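PDB 5WAB: putative beta-glucosidase from Bifidobacterium adolescentis, which hydrolyses beta-glucosidic linkages as a member of glycoside hydrolase family 3, and may also release terminal arabinopyranose from ginsenoside Rb2. Local coordinates for residues T357-V371 and Q474-G486. Numbering follows the deposited sequence.
Sequences TKMTSFLDTLAARGV and QAGGPALADVIFG
F362 reaches from helix 362-368 onto helix 476-484 as a knob among G477, L480, A481 and I484. CG lies anti to the backbone N (chi1 -174°), which carries the ring across to the second helix. F362 CD1 meets L480 CB at 3.5 Å, the two side chains crossing at about a right angle, and F362 CZ meets I484 CD1 at 3.8 Å. The N of A481 lies at the ring edge. L366 CD2 packs on F485 CE2 at 3.5 Å. Both helices belong to the family 3 C-terminal domain, where F362 and I484 also touch L405 of strand 403-409.

The helices come close at G477. G477 CA points a C-H at T360 O (3.3 Å), and a side chain there would clash with T360 O and T365 OG1. T365 OG1 donates a hydrogen bond to S361 O at 2.6 Å, from above the carbonyl plane and on the opposite face from T365 N.

R369 lays one guanidinium face over A481 CB. In an end-on salt bridge, R369 NH1 and NH2 both grip D482 OD1, each at 2.8 Å, with the planes 36° apart. Without this carboxylate, as with an alanine at D482, the R369 guanidinium would probably lose its charged mate and be freer to turn.

At the start of both segments, Q474 NE2 donates to T357 OG1 at 3.1 Å, and also to D305. Q474 OE1 accepts from C70 N, so both ends of the amide are held and its rotation is fixed. Apolar packing of F362 and L366 is thus joined by a charged pair and an amide-hydroxyl bond.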
ATOM      1  N   THR A 357     -17.917  -0.135 -14.496  1.00 42.27           N
ATOM      2  CA  THR A 357     -18.428   0.112 -15.839  1.00 43.59           C
ATOM      3  C   THR A 357     -18.695  -1.202 -16.562  1.00 45.11           C
ATOM      4  O   THR A 357     -19.709  -1.349 -17.252  1.00 46.94           O
ATOM      5  CB  THR A 357     -17.445   0.968 -16.636  1.00 42.15           C
ATOM      6  OG1 THR A 357     -16.174   0.311 -16.689  1.00 40.76           O
ATOM      7  CG2 THR A 357     -17.271   2.324 -15.976  1.00 42.44           C
ATOM      8  N   LYS A 358     -17.787  -2.162 -16.421  1.00 45.40           N
ATOM      9  CA  LYS A 358     -17.971  -3.490 -16.981  1.00 48.23           C
ATOM     10  C   LYS A 358     -17.226  -4.487 -16.107  1.00 48.39           C
ATOM     11  O   LYS A 358     -16.109  -4.214 -15.658  1.00 49.86           O
ATOM     12  CB  LYS A 358     -17.475  -3.559 -18.432  1.00 49.99           C
ATOM     13  CG  LYS A 358     -15.987  -3.289 -18.608  1.00 49.76           C
ATOM     14  CD  LYS A 358     -15.631  -3.093 -20.071  1.00 51.23           C
ATOM     15  CE  LYS A 358     -16.253  -1.822 -20.611  1.00 52.45           C
ATOM     16  NZ  LYS A 358     -16.117  -1.722 -22.088  1.00 54.75           N
ATOM     17  N   MET A 359     -17.853  -5.631 -15.850  1.00 47.26           N
ATOM     18  CA  MET A 359     -17.178  -6.693 -15.121  1.00 46.19           C
ATOM     19  C   MET A 359     -17.591  -8.025 -15.727  1.00 43.60           C
ATOM     20  O   MET A 359     -18.785  -8.298 -15.878  1.00 43.54           O
ATOM     21  CB  MET A 359     -17.522  -6.641 -13.628  1.00 47.67           C
ATOM     22  CG  MET A 359     -16.668  -7.548 -12.765  1.00 47.95           C
ATOM     23  SD  MET A 359     -17.380  -9.173 -12.486  1.00 50.39           S
ATOM     24  CE  MET A 359     -18.929  -8.740 -11.697  1.00 52.11           C
ATOM     25  N   THR A 360     -16.603  -8.854 -16.058  1.00 44.65           N
ATOM     26  CA  THR A 360     -16.833 -10.182 -16.617  1.00 42.90           C
ATOM     27  C   THR A 360     -16.103 -11.205 -15.763  1.00 40.70           C
ATOM     28  O   THR A 360     -14.882 -11.123 -15.592  1.00 38.68           O
ATOM     29  CB  THR A 360     -16.367 -10.264 -18.077  1.00 43.00           C
ATOM     30  OG1 THR A 360     -17.103  -9.326 -18.874  1.00 44.97           O
ATOM     31  CG2 THR A 360     -16.577 -11.668 -18.632  1.00 43.18           C
ATOM     32  N   SER A 361     -16.848 -12.174 -15.241  1.00 41.22           N
ATOM     33  CA  SER A 361     -16.264 -13.175 -14.368  1.00 41.07           C
ATOM     34  C   SER A 361     -15.302 -14.074 -15.143  1.00 42.59           C
ATOM     35  O   SER A 361     -15.194 -14.015 -16.370  1.00 47.12           O
ATOM     36  CB  SER A 361     -17.362 -14.012 -13.718  1.00 41.26           C
ATOM     37  OG  SER A 361     -18.021 -14.810 -14.685  1.00 41.03           O
ATOM     38  N   PHE A 362     -14.606 -14.929 -14.398  1.00 40.08           N
ATOM     39  CA  PHE A 362     -13.685 -15.865 -15.029  1.00 38.85           C
ATOM     40  C   PHE A 362     -14.439 -16.864 -15.894  1.00 39.76           C
ATOM     41  O   PHE A 362     -13.974 -17.226 -16.983  1.00 40.71           O
ATOM     42  CB  PHE A 362     -12.856 -16.585 -13.964  1.00 36.94           C
ATOM     43  CG  PHE A 362     -11.778 -17.466 -14.528  1.00 36.55           C
ATOM     44  CD1 PHE A 362     -10.635 -16.913 -15.087  1.00 36.10           C
ATOM     45  CD2 PHE A 362     -11.906 -18.848 -14.501  1.00 35.58           C
ATOM     46  CE1 PHE A 362      -9.640 -17.717 -15.605  1.00 35.57           C
ATOM     47  CE2 PHE A 362     -10.911 -19.661 -15.021  1.00 34.91           C
ATOM     48  CZ  PHE A 362      -9.775 -19.093 -15.573  1.00 35.35           C
ATOM     49  N   LEU A 363     -15.615 -17.303 -15.435  1.00 39.23           N
ATOM     50  CA  LEU A 363     -16.426 -18.233 -16.215  1.00 40.79           C
ATOM     51  C   LEU A 363     -16.882 -17.604 -17.526  1.00 43.77           C
ATOM     52  O   LEU A 363     -16.703 -18.186 -18.604  1.00 45.17           O
ATOM     53  CB  LEU A 363     -17.633 -18.697 -15.396  1.00 40.42           C
ATOM     54  CG  LEU A 363     -17.382 -19.742 -14.305  1.00 38.95           C
ATOM     55  CD1 LEU A 363     -18.703 -20.196 -13.713  1.00 39.65           C
ATOM     56  CD2 LEU A 363     -16.595 -20.928 -14.848  1.00 38.19           C
ATOM     57  N   ASP A 364     -17.487 -16.417 -17.454  1.00 44.75           N
ATOM     58  CA  ASP A 364     -17.907 -15.737 -18.672  1.00 46.91           C
ATOM     59  C   ASP A 364     -16.722 -15.391 -19.561  1.00 45.38           C
ATOM     60  O   ASP A 364     -16.879 -15.277 -20.783  1.00 46.89           O
ATOM     61  CB  ASP A 364     -18.709 -14.485 -18.329  1.00 49.59           C
ATOM     62  CG  ASP A 364     -20.039 -14.809 -17.688  1.00 51.40           C
ATOM     63  OD1 ASP A 364     -20.506 -15.955 -17.849  1.00 52.07           O
ATOM     64  OD2 ASP A 364     -20.617 -13.922 -17.026  1.00 52.22           O
ATOM     65  N   THR A 365     -15.528 -15.235 -18.984  1.00 42.39           N
ATOM     66  CA  THR A 365     -14.359 -14.961 -19.812  1.00 42.28           C
ATOM     67  C   THR A 365     -13.979 -16.190 -20.623  1.00 42.46           C
ATOM     68  O   THR A 365     -13.742 -16.100 -21.833  1.00 43.29           O
ATOM     69  CB  THR A 365     -13.180 -14.499 -18.950  1.00 40.31           C
ATOM     70  OG1 THR A 365     -13.516 -13.277 -18.279  1.00 39.66           O
ATOM     71  CG2 THR A 365     -11.956 -14.254 -19.815  1.00 40.04           C
ATOM     72  N   LEU A 366     -13.942 -17.358 -19.981  1.00 41.76           N
ATOM     73  CA  LEU A 366     -13.640 -18.580 -20.718  1.00 42.68           C
ATOM     74  C   LEU A 366     -14.730 -18.892 -21.733  1.00 46.43           C
ATOM     75  O   LEU A 366     -14.439 -19.362 -22.839  1.00 51.20           O
ATOM     76  CB  LEU A 366     -13.449 -19.749 -19.756  1.00 41.03           C
ATOM     77  CG  LEU A 366     -12.243 -19.632 -18.825  1.00 38.46           C
ATOM     78  CD1 LEU A 366     -11.983 -20.963 -18.149  1.00 36.70           C
ATOM     79  CD2 LEU A 366     -11.010 -19.140 -19.572  1.00 38.67           C
ATOM     80  N   ALA A 367     -15.993 -18.651 -21.370  1.00 46.64           N
ATOM     81  CA  ALA A 367     -17.090 -18.881 -22.307  1.00 48.59           C
ATOM     82  C   ALA A 367     -16.962 -17.992 -23.540  1.00 48.90           C
ATOM     83  O   ALA A 367     -17.061 -18.467 -24.676  1.00 49.95           O
ATOM     84  CB  ALA A 367     -18.428 -18.646 -21.607  1.00 49.78           C
ATOM     85  N   ALA A 368     -16.727 -16.694 -23.333  1.00 48.07           N
ATOM     86  CA  ALA A 368     -16.592 -15.771 -24.454  1.00 49.12           C
ATOM     87  C   ALA A 368     -15.346 -16.042 -25.290  1.00 49.15           C
ATOM     88  O   ALA A 368     -15.248 -15.534 -26.412  1.00 51.28           O
ATOM     89  CB  ALA A 368     -16.576 -14.328 -23.949  1.00 48.59           C
ATOM     90  N   ARG A 369     -14.396 -16.819 -24.776  1.00 46.89           N
ATOM     91  CA  ARG A 369     -13.171 -17.135 -25.495  1.00 46.80           C
ATOM     92  C   ARG A 369     -13.205 -18.510 -26.150  1.00 46.18           C
ATOM     93  O   ARG A 369     -12.185 -18.953 -26.687  1.00 44.47           O
ATOM     94  CB  ARG A 369     -11.968 -17.041 -24.554  1.00 46.03           C
ATOM     95  CG  ARG A 369     -11.650 -15.637 -24.083  1.00 45.85           C
ATOM     96  CD  ARG A 369     -10.324 -15.598 -23.343  1.00 45.43           C
ATOM     97  NE  ARG A 369      -9.984 -14.247 -22.902  1.00 46.28           N
ATOM     98  CZ  ARG A 369      -8.771 -13.867 -22.511  1.00 45.80           C
ATOM     99  NH1 ARG A 369      -7.766 -14.734 -22.510  1.00 44.77           N
ATOM    100  NH2 ARG A 369      -8.562 -12.615 -22.125  1.00 45.67           N
ATOM    101  N   GLY A 370     -14.344 -19.197 -26.119  1.00 48.30           N
ATOM    102  CA  GLY A 370     -14.435 -20.516 -26.703  1.00 51.26           C
ATOM    103  C   GLY A 370     -13.867 -21.628 -25.851  1.00 51.98           C
ATOM    104  O   GLY A 370     -13.980 -22.800 -26.235  1.00 53.35           O
ATOM    105  N   VAL A 371     -13.248 -21.304 -24.719  1.00 51.33           N
ATOM    106  CA  VAL A 371     -12.700 -22.312 -23.819  1.00 52.04           C
ATOM    107  C   VAL A 371     -13.864 -23.050 -23.166  1.00 52.54           C
ATOM    108  O   VAL A 371     -14.607 -22.475 -22.367  1.00 52.52           O
ATOM    109  CB  VAL A 371     -11.779 -21.683 -22.768  1.00 50.98           C
ATOM    110  CG1 VAL A 371     -11.264 -22.742 -21.805  1.00 49.87           C
ATOM    111  CG2 VAL A 371     -10.625 -20.961 -23.448  1.00 51.37           C
ATOM    112  N   GLN A 474     -12.320  -4.738 -11.496  1.00 31.77           N
ATOM    113  CA  GLN A 474     -13.379  -5.122 -12.425  1.00 32.42           C
ATOM    114  C   GLN A 474     -12.871  -5.947 -13.604  1.00 32.89           C
ATOM    115  O   GLN A 474     -13.679  -6.595 -14.278  1.00 34.58           O
ATOM    116  CB  GLN A 474     -14.107  -3.883 -12.950  1.00 32.04           C
ATOM    117  CG  GLN A 474     -13.315  -3.072 -13.963  1.00 31.71           C
ATOM    118  CD  GLN A 474     -14.105  -1.897 -14.498  1.00 32.27           C
ATOM    119  OE1 GLN A 474     -14.850  -1.256 -13.763  1.00 32.43           O
ATOM    120  NE2 GLN A 474     -13.961  -1.621 -15.790  1.00 32.87           N
ATOM    121  N   ALA A 475     -11.567  -5.932 -13.879  1.00 32.64           N
ATOM    122  CA  ALA A 475     -11.005  -6.627 -15.031  1.00 34.06           C
ATOM    123  C   ALA A 475     -10.278  -7.917 -14.652  1.00 34.20           C
ATOM    124  O   ALA A 475      -9.432  -8.391 -15.420  1.00 34.90           O
ATOM    125  CB  ALA A 475     -10.071  -5.699 -15.803  1.00 33.91           C
ATOM    126  N   GLY A 476     -10.601  -8.500 -13.497  1.00 32.75           N
ATOM    127  CA  GLY A 476      -9.912  -9.705 -13.063  1.00 32.12           C
ATOM    128  C   GLY A 476     -10.151 -10.891 -13.978  1.00 33.72           C
ATOM    129  O   GLY A 476      -9.252 -11.705 -14.203  1.00 33.49           O
ATOM    130  N   GLY A 477     -11.366 -11.014 -14.508  1.00 34.64           N
ATOM    131  CA  GLY A 477     -11.713 -12.113 -15.382  1.00 34.80           C
ATOM    132  C   GLY A 477     -10.756 -12.294 -16.543  1.00 35.46           C
ATOM    133  O   GLY A 477     -10.061 -13.312 -16.653  1.00 35.06           O
ATOM    134  N   PRO A 478     -10.701 -11.304 -17.439  1.00 36.52           N
ATOM    135  CA  PRO A 478      -9.757 -11.398 -18.566  1.00 36.31           C
ATOM    136  C   PRO A 478      -8.311 -11.542 -18.129  1.00 35.94           C
ATOM    137  O   PRO A 478      -7.543 -12.266 -18.774  1.00 37.80           O
ATOM    138  CB  PRO A 478      -9.993 -10.086 -19.325  1.00 36.22           C
ATOM    139  CG  PRO A 478     -11.385  -9.690 -18.968  1.00 36.51           C
ATOM    140  CD  PRO A 478     -11.570 -10.119 -17.545  1.00 36.27           C
ATOM    141  N   ALA A 479      -7.919 -10.877 -17.040  1.00 34.14           N
ATOM    142  CA  ALA A 479      -6.533 -10.950 -16.591  1.00 32.32           C
ATOM    143  C   ALA A 479      -6.170 -12.362 -16.150  1.00 32.29           C
ATOM    144  O   ALA A 479      -5.064 -12.841 -16.425  1.00 32.06           O
ATOM    145  CB  ALA A 479      -6.304  -9.956 -15.456  1.00 31.25           C
ATOM    146  N   LEU A 480      -7.085 -13.036 -15.452  1.00 32.50           N
ATOM    147  CA  LEU A 480      -6.834 -14.407 -15.023  1.00 32.11           C
ATOM    148  C   LEU A 480      -6.674 -15.336 -16.220  1.00 33.57           C
ATOM    149  O   LEU A 480      -5.805 -16.217 -16.224  1.00 33.40           O
ATOM    150  CB  LEU A 480      -7.972 -14.881 -14.118  1.00 32.24           C
ATOM    151  CG  LEU A 480      -8.014 -14.284 -12.706  1.00 32.25           C
ATOM    152  CD1 LEU A 480      -9.333 -14.621 -12.017  1.00 32.84           C
ATOM    153  CD2 LEU A 480      -6.825 -14.753 -11.878  1.00 31.67           C
ATOM    154  N   ALA A 481      -7.500 -15.151 -17.252  1.00 33.90           N
ATOM    155  CA  ALA A 481      -7.392 -15.989 -18.440  1.00 34.11           C
ATOM    156  C   ALA A 481      -6.045 -15.805 -19.124  1.00 36.37           C
ATOM    157  O   ALA A 481      -5.425 -16.782 -19.565  1.00 32.62           O
ATOM    158  CB  ALA A 481      -8.532 -15.673 -19.407  1.00 32.99           C
ATOM    159  N   ASP A 482      -5.569 -14.561 -19.206  1.00 36.39           N
ATOM    160  CA  ASP A 482      -4.300 -14.283 -19.875  1.00 38.15           C
ATOM    161  C   ASP A 482      -3.120 -14.903 -19.133  1.00 37.30           C
ATOM    162  O   ASP A 482      -2.172 -15.389 -19.761  1.00 38.82           O
ATOM    163  CB  ASP A 482      -4.109 -12.774 -20.014  1.00 39.66           C
ATOM    164  CG  ASP A 482      -5.062 -12.155 -21.012  1.00 42.39           C
ATOM    165  OD1 ASP A 482      -5.814 -12.908 -21.668  1.00 44.18           O
ATOM    166  OD2 ASP A 482      -5.066 -10.911 -21.133  1.00 42.93           O
ATOM    167  N   VAL A 483      -3.158 -14.906 -17.804  1.00 35.32           N
ATOM    168  CA  VAL A 483      -2.045 -15.451 -17.038  1.00 34.60           C
ATOM    169  C   VAL A 483      -2.115 -16.972 -16.995  1.00 35.99           C
ATOM    170  O   VAL A 483      -1.129 -17.663 -17.273  1.00 37.65           O
ATOM    171  CB  VAL A 483      -2.025 -14.849 -15.622  1.00 31.64           C
ATOM    172  CG1 VAL A 483      -1.016 -15.582 -14.753  1.00 30.95           C
ATOM    173  CG2 VAL A 483      -1.705 -13.358 -15.682  1.00 30.21           C
ATOM    174  N   ILE A 484      -3.289 -17.509 -16.661  1.00 36.05           N
ATOM    175  CA  ILE A 484      -3.444 -18.950 -16.485  1.00 36.24           C
ATOM    176  C   ILE A 484      -3.198 -19.683 -17.797  1.00 38.85           C
ATOM    177  O   ILE A 484      -2.630 -20.783 -17.815  1.00 41.74           O
ATOM    178  CB  ILE A 484      -4.840 -19.257 -15.909  1.00 35.75           C
ATOM    179  CG1 ILE A 484      -4.940 -18.738 -14.472  1.00 35.26           C
ATOM    180  CG2 ILE A 484      -5.158 -20.742 -15.991  1.00 36.53           C
ATOM    181  CD1 ILE A 484      -6.331 -18.825 -13.879  1.00 30.29           C
ATOM    182  N   PHE A 485      -3.588 -19.079 -18.917  1.00 38.93           N
ATOM    183  CA  PHE A 485      -3.437 -19.710 -20.219  1.00 39.44           C
ATOM    184  C   PHE A 485      -2.237 -19.184 -20.986  1.00 38.56           C
ATOM    185  O   PHE A 485      -2.103 -19.465 -22.181  1.00 38.60           O
ATOM    186  CB  PHE A 485      -4.718 -19.553 -21.032  1.00 40.76           C
ATOM    187  CG  PHE A 485      -5.866 -20.329 -20.470  1.00 41.30           C
ATOM    188  CD1 PHE A 485      -6.023 -21.671 -20.770  1.00 42.52           C
ATOM    189  CD2 PHE A 485      -6.762 -19.732 -19.606  1.00 40.77           C
ATOM    190  CE1 PHE A 485      -7.067 -22.396 -20.241  1.00 42.58           C
ATOM    191  CE2 PHE A 485      -7.808 -20.451 -19.071  1.00 40.98           C
ATOM    192  CZ  PHE A 485      -7.963 -21.786 -19.390  1.00 41.83           C
ATOM    193  N   GLY A 486      -1.371 -18.417 -20.331  1.00 37.54           N
ATOM    194  CA  GLY A 486      -0.070 -18.125 -20.883  1.00 37.45           C
ATOM    195  C   GLY A 486      -0.019 -17.014 -21.898  1.00 37.53           C
ATOM    196  O   GLY A 486       1.011 -16.858 -22.561  1.00 37.11           O
TER